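Local coordinates for protein 2-oxoglutarate dehydrogenase E2 component (PDB 2EQ7) that probably helps assemble the 2-oxoglutarate dehydrogenase complex, its peripheral subunit-binding domain gripping the lipoamide dehydrogenase component, at residues L1-A6 with R28-D33; R8-K13 with E32-H37. All coordinates share one frame; numbering follows the deposited sequence.

Contacts 1 and 2 divide between them the seam along which helix 4-12 meets helix 31-34, and their centres lie about 8 Å apart. Contact 1 joins the lead-ins and first turns of the two helices; contact 2 takes over further along both, and Glu32 and Asp33 belong to each. Packing makes the join continuous: Ile29 CG2 lies 3.8 Å from Val34 CG2, and the Leu9 CD2 methyl rests 3.3 Å from the carbonyl oxygen Lys31 O. On the outer side, Lys31 NZ and Arg8 NH2 come within 4.1 Å, two like charges whose closeness is probably eased by acidic side chains of the same neighbouring protein chain, to which both are salt-bridged.

Contact 1: residues L1-A6 with R28-D33; sequences LAMPAA and RILKED
The start of helix 4-12 and the start of helix 31-34 are tied together by a single backbone hydrogen bond, Met3 N to Ile29 O, 3.0 Å long and almost perfectly straight at 177°. The N-H approaches from 32° outside the carbonyl plane. The same oxygen is closely flanked by methyl groups, with Ala2 CB at 3.2 Å from Ile29 O and Ala6 CB nearer still. Packing is tightest beside it, where Ala2 CB presses on Ile29 CB at 3.4 Å, less than a usual carbon-carbon contact. One step earlier in each segment, Arg28 CA directs its hydrogen at Leu1 O, 3.0 Å away.

Both residues just before the helices, Met3 and Leu30, are N-caps, and here the two-helix core of an E3-binding domain is seen at its seam. Their side chains run side by side in the same direction, Met3 CG meeting Leu30 CD2 at 3.6 Å. The second helix start is further secured by Asp33, whose carboxylate reaches back three residues to the N-cap: OD2 accepts Leu30 N at 2.7 Å through its anti lone pair, and Thr23 holds the other oxygen, OD1.

With CG set between the backbone N and the carbonyl carbon (chi1 61°), Lys31 lays CD against Ala5 CB at 3.8 Å. Its ammonium then continues to acidic side chains of another protein's chain. The guanidinium of Arg28 likewise finds its partners outside the domain, an acidic side chain of one neighbouring protein chain, with which it is salt-bridged, and an aromatic side chain of a second, in a cation-pi contact.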
loop_
_atom_site.group_PDB
_atom_site.type_symbol
_atom_site.label_atom_id
_atom_site.label_comp_id
_atom_site.label_asym_id
_atom_site.label_seq_id
_atom_site.Cartn_x
_atom_site.Cartn_y
_atom_site.Cartn_z
ATOM N N LEU C 1 -21.989 -10.768 -9.557
ATOM C CA LEU C 1 -23.200 -10.413 -8.761
ATOM C C LEU C 1 -22.929 -10.470 -7.263
ATOM O O LEU C 1 -23.189 -9.508 -6.540
ATOM C CB LEU C 1 -24.351 -11.365 -9.101
ATOM C CG LEU C 1 -25.604 -11.267 -8.223
ATOM C CD1 LEU C 1 -26.166 -9.859 -8.286
ATOM C CD2 LEU C 1 -26.639 -12.279 -8.683
ATOM N N ALA C 2 -22.407 -11.603 -6.803
ATOM C CA ALA C 2 -22.113 -11.790 -5.388
ATOM C C ALA C 2 -20.618 -11.719 -5.101
ATOM O O ALA C 2 -19.808 -11.482 -6.000
ATOM C CB ALA C 2 -22.667 -13.132 -4.918
ATOM N N MET C 3 -20.263 -11.918 -3.836
ATOM C CA MET C 3 -18.869 -11.893 -3.419
ATOM C C MET C 3 -18.236 -13.246 -3.738
ATOM O O MET C 3 -18.892 -14.284 -3.642
ATOM C CB MET C 3 -18.769 -11.607 -1.918
ATOM C CG MET C 3 -19.280 -10.239 -1.504
ATOM S SD MET C 3 -18.358 -8.911 -2.295
ATOM C CE MET C 3 -17.013 -8.671 -1.115
ATOM N N PRO C 4 -16.952 -13.247 -4.125
ATOM C CA PRO C 4 -16.195 -14.455 -4.471
ATOM C C PRO C 4 -16.341 -15.642 -3.515
ATOM O O PRO C 4 -16.429 -16.788 -3.957
ATOM C CB PRO C 4 -14.763 -13.939 -4.551
ATOM C CG PRO C 4 -14.959 -12.572 -5.123
ATOM C CD PRO C 4 -16.116 -12.044 -4.299
ATOM N N ALA C 5 -16.358 -15.377 -2.211
ATOM C CA ALA C 5 -16.495 -16.450 -1.230
ATOM C C ALA C 5 -17.923 -16.988 -1.211
ATOM O O ALA C 5 -18.153 -18.158 -0.902
ATOM C CB ALA C 5 -16.104 -15.954 0.160
ATOM N N ALA C 6 -18.880 -16.126 -1.540
ATOM C CA ALA C 6 -20.283 -16.515 -1.570
ATOM C C ALA C 6 -20.504 -17.490 -2.718
ATOM O O ALA C 6 -21.209 -18.489 -2.573
ATOM C CB ALA C 6 -21.163 -15.285 -1.751
ATOM N N ARG C 28 -25.065 -7.414 -3.997
ATOM C CA ARG C 28 -24.035 -8.433 -3.816
ATOM C C ARG C 28 -24.402 -9.394 -2.694
ATOM O O ARG C 28 -24.775 -8.973 -1.597
ATOM C CB ARG C 28 -22.690 -7.777 -3.496
ATOM C CG ARG C 28 -22.209 -6.799 -4.551
ATOM C CD ARG C 28 -20.937 -6.099 -4.107
ATOM N NE ARG C 28 -20.501 -5.099 -5.077
ATOM C CZ ARG C 28 -19.433 -4.325 -4.924
ATOM N NH1 ARG C 28 -19.113 -3.443 -5.861
ATOM N NH2 ARG C 28 -18.683 -4.431 -3.834
ATOM N N ILE C 29 -24.289 -10.687 -2.973
ATOM C CA ILE C 29 -24.602 -11.712 -1.987
ATOM C C ILE C 29 -23.356 -12.073 -1.184
ATOM O O ILE C 29 -22.361 -12.534 -1.743
ATOM C CB ILE C 29 -25.144 -12.994 -2.661
ATOM C CG1 ILE C 29 -26.458 -12.689 -3.383
ATOM C CG2 ILE C 29 -25.350 -14.084 -1.620
ATOM C CD1 ILE C 29 -27.048 -13.877 -4.118
ATOM N N LEU C 30 -23.417 -11.852 0.124
ATOM C CA LEU C 30 -22.298 -12.166 1.005
ATOM C C LEU C 30 -22.360 -13.648 1.356
ATOM O O LEU C 30 -23.434 -14.249 1.336
ATOM C CB LEU C 30 -22.377 -11.326 2.283
ATOM C CG LEU C 30 -22.410 -9.805 2.108
ATOM C CD1 LEU C 30 -22.576 -9.141 3.465
ATOM C CD2 LEU C 30 -21.131 -9.330 1.434
ATOM N N LYS C 31 -21.212 -14.237 1.675
ATOM C CA LYS C 31 -21.164 -15.652 2.022
ATOM C C LYS C 31 -22.046 -15.948 3.231
ATOM O O LYS C 31 -22.478 -17.084 3.431
ATOM C CB LYS C 31 -19.723 -16.082 2.314
ATOM C CG LYS C 31 -19.084 -15.355 3.479
ATOM C CD LYS C 31 -17.636 -15.777 3.675
ATOM C CE LYS C 31 -17.508 -17.233 4.079
ATOM N NZ LYS C 31 -16.092 -17.573 4.388
ATOM N N GLU C 32 -22.312 -14.922 4.034
ATOM C CA GLU C 32 -23.152 -15.085 5.213
ATOM C C GLU C 32 -24.619 -15.145 4.799
ATOM O O GLU C 32 -25.463 -15.653 5.538
ATOM C CB GLU C 32 -22.930 -13.930 6.193
ATOM C CG GLU C 32 -23.375 -12.574 5.679
ATOM C CD GLU C 32 -23.084 -11.456 6.663
ATOM O OE1 GLU C 32 -23.497 -10.309 6.396
ATOM O OE2 GLU C 32 -22.440 -11.722 7.701
ATOM N N ASP C 33 -24.916 -14.622 3.613
ATOM C CA ASP C 33 -26.279 -14.632 3.093
ATOM C C ASP C 33 -26.618 -16.032 2.593
ATOM O O ASP C 33 -27.758 -16.483 2.703
ATOM C CB ASP C 33 -26.425 -13.630 1.943
ATOM C CG ASP C 33 -26.271 -12.193 2.398
ATOM O OD1 ASP C 33 -27.021 -11.769 3.303
ATOM O OD2 ASP C 33 -25.404 -11.483 1.846
#

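Contact 2: residues R8-K13 with E32-H37; sequences RLMQEK and EDVMRH
Val34 O is approached by two nitrogens: His37 N donates to it at 2.9 Å, closing a type I turn, and from across the contact Lys13 NZ adds a weak hydrogen bond of 3.3 Å. Carbon contacts accompany this weak bond. The lysine chain slides past Val34 in the opposite direction, bringing CE to 3.6 Å from Val34 CG1 before the ammonium ends near the carbonyl.

Val34 carries most of this interface, meeting three side chains of 8-13. Met10 crosses it at about a right angle, its CG touching Val34 CG2 at 3.5 Å and lying nearly as close to CG1. Leu9 runs alongside in the opposite sense to Val34: with CG anti to its backbone N (chi1 -177°), the branch is directed at the other helix, where CD2 lies 3.6 Å from Val34 CB. The same methyl extends to Met35 CB at 4.1 Å, so one branch bridges two successive residues. Replacing Leu9 with an alanine would probably open a gap beside Val34 CB and leave Met35 without its apolar neighbour from this helix.

Beside this patch, Arg8 and Glu12 form a salt bridge one helical turn apart. Arg8 NH1 meets Glu12 OE1 within the guanidinium plane but from above the carboxylate plane, 42° out of it, so the two groups are not coplanar. The helices meet with apolar groups inward, while Arg8 NH2 and Glu32 OE1 form salt bridges with the partner chain, as expected of a peripheral subunit-binding domain, a very small fold in which two short helices enclose a slim hydrophobic core.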
loop_
_atom_site.group_PDB
_atom_site.type_symbol
_atom_site.label_atom_id
_atom_site.label_comp_id
_atom_site.label_asym_id
_atom_site.label_seq_id
_atom_site.Cartn_x
_atom_site.Cartn_y
_atom_site.Cartn_z
ATOM N N ARG C 8 -18.294 -19.388 -3.982
ATOM C CA ARG C 8 -17.589 -20.614 -3.634
ATOM C C ARG C 8 -18.472 -21.475 -2.736
ATOM O O ARG C 8 -18.514 -22.699 -2.877
ATOM C CB ARG C 8 -16.273 -20.274 -2.921
ATOM C CG ARG C 8 -15.395 -21.474 -2.566
ATOM C CD ARG C 8 -15.894 -22.209 -1.327
ATOM N NE ARG C 8 -15.857 -21.364 -0.135
ATOM C CZ ARG C 8 -16.251 -21.755 1.074
ATOM N NH1 ARG C 8 -16.715 -22.983 1.258
ATOM N NH2 ARG C 8 -16.179 -20.920 2.102
ATOM N N LEU C 9 -19.180 -20.827 -1.817
ATOM C CA LEU C 9 -20.063 -21.530 -0.894
ATOM C C LEU C 9 -21.296 -22.072 -1.611
ATOM O O LEU C 9 -21.784 -23.155 -1.288
ATOM C CB LEU C 9 -20.496 -20.593 0.239
ATOM C CG LEU C 9 -21.377 -21.201 1.334
ATOM C CD1 LEU C 9 -20.640 -22.344 2.015
ATOM C CD2 LEU C 9 -21.747 -20.127 2.348
ATOM N N MET C 10 -21.797 -21.316 -2.583
ATOM C CA MET C 10 -22.975 -21.729 -3.339
ATOM C C MET C 10 -22.673 -22.900 -4.268
ATOM O O MET C 10 -23.493 -23.804 -4.422
ATOM C CB MET C 10 -23.526 -20.559 -4.159
ATOM C CG MET C 10 -24.113 -19.429 -3.327
ATOM S SD MET C 10 -24.897 -18.156 -4.340
ATOM C CE MET C 10 -23.496 -17.091 -4.694
ATOM N N GLN C 11 -21.495 -22.883 -4.884
ATOM C CA GLN C 11 -21.105 -23.950 -5.797
ATOM C C GLN C 11 -20.930 -25.284 -5.081
ATOM O O GLN C 11 -21.114 -26.342 -5.681
ATOM C CB GLN C 11 -19.815 -23.578 -6.532
ATOM C CG GLN C 11 -19.984 -22.432 -7.519
ATOM C CD GLN C 11 -18.730 -22.158 -8.329
ATOM O OE1 GLN C 11 -18.716 -21.282 -9.194
ATOM N NE2 GLN C 11 -17.669 -22.907 -8.053
ATOM N N GLU C 12 -20.577 -25.233 -3.800
ATOM C CA GLU C 12 -20.391 -26.452 -3.021
ATOM C C GLU C 12 -21.732 -27.019 -2.569
ATOM O O GLU C 12 -21.998 -28.210 -2.731
ATOM C CB GLU C 12 -19.515 -26.183 -1.796
ATOM C CG GLU C 12 -18.122 -25.690 -2.126
ATOM C CD GLU C 12 -17.207 -25.681 -0.918
ATOM O OE1 GLU C 12 -17.574 -25.061 0.100
ATOM O OE2 GLU C 12 -16.120 -26.294 -0.990
ATOM N N LYS C 13 -22.574 -26.161 -2.000
ATOM C CA LYS C 13 -23.887 -26.582 -1.525
ATOM C C LYS C 13 -24.900 -26.612 -2.665
ATOM O O LYS C 13 -26.089 -26.843 -2.443
ATOM C CB LYS C 13 -24.384 -25.640 -0.424
ATOM C CG LYS C 13 -23.480 -25.575 0.799
ATOM C CD LYS C 13 -24.098 -24.727 1.901
ATOM C CE LYS C 13 -24.338 -23.294 1.444
ATOM N NZ LYS C 13 -24.990 -22.472 2.501
ATOM N N GLU C 32 -22.312 -14.922 4.034
ATOM C CA GLU C 32 -23.152 -15.085 5.213
ATOM C C GLU C 32 -24.619 -15.145 4.799
ATOM O O GLU C 32 -25.463 -15.653 5.538
ATOM C CB GLU C 32 -22.930 -13.930 6.193
ATOM C CG GLU C 32 -23.375 -12.574 5.679
ATOM C CD GLU C 32 -23.084 -11.456 6.663
ATOM O OE1 GLU C 32 -23.497 -10.309 6.396
ATOM O OE2 GLU C 32 -22.440 -11.722 7.701
ATOM N N ASP C 33 -24.916 -14.622 3.613
ATOM C CA ASP C 33 -26.279 -14.632 3.093
ATOM C C ASP C 33 -26.618 -16.032 2.593
ATOM O O ASP C 33 -27.758 -16.483 2.703
ATOM C CB ASP C 33 -26.425 -13.630 1.943
ATOM C CG ASP C 33 -26.271 -12.193 2.398
ATOM O OD1 ASP C 33 -27.021 -11.769 3.303
ATOM O OD2 ASP C 33 -25.404 -11.483 1.846
ATOM N N VAL C 34 -25.615 -16.711 2.044
ATOM C CA VAL C 34 -25.788 -18.061 1.525
ATOM C C VAL C 34 -26.025 -19.037 2.672
ATOM O O VAL C 34 -26.992 -19.799 2.662
ATOM C CB VAL C 34 -24.544 -18.518 0.733
ATOM C CG1 VAL C 34 -24.770 -19.913 0.167
ATOM C CG2 VAL C 34 -24.249 -17.531 -0.386
ATOM N N MET C 35 -25.136 -19.009 3.661
ATOM C CA MET C 35 -25.258 -19.890 4.815
ATOM C C MET C 35 -26.517 -19.546 5.602
ATOM O O MET C 35 -26.917 -20.277 6.508
ATOM C CB MET C 35 -24.025 -19.765 5.714
ATOM C CG MET C 35 -23.757 -18.361 6.231
ATOM S SD MET C 35 -22.288 -18.280 7.281
ATOM C CE MET C 35 -23.022 -18.472 8.905
ATOM N N ARG C 36 -27.135 -18.424 5.246
ATOM C CA ARG C 36 -28.357 -17.975 5.902
ATOM C C ARG C 36 -29.545 -18.749 5.341
ATOM O O ARG C 36 -30.545 -18.958 6.028
ATOM C CB ARG C 36 -28.560 -16.477 5.662
ATOM C CG ARG C 36 -29.804 -15.900 6.313
ATOM C CD ARG C 36 -29.996 -14.450 5.907
ATOM N NE ARG C 36 -30.166 -14.316 4.463
ATOM C CZ ARG C 36 -30.227 -13.155 3.820
ATOM N NH1 ARG C 36 -30.129 -12.016 4.491
ATOM N NH2 ARG C 36 -30.389 -13.133 2.505
ATOM N N HIS C 37 -29.424 -19.170 4.087
ATOM C CA HIS C 37 -30.478 -19.928 3.424
ATOM C C HIS C 37 -30.185 -21.422 3.501
ATOM O O HIS C 37 -31.014 -22.152 4.083
ATOM C CB HIS C 37 -30.595 -19.490 1.968
#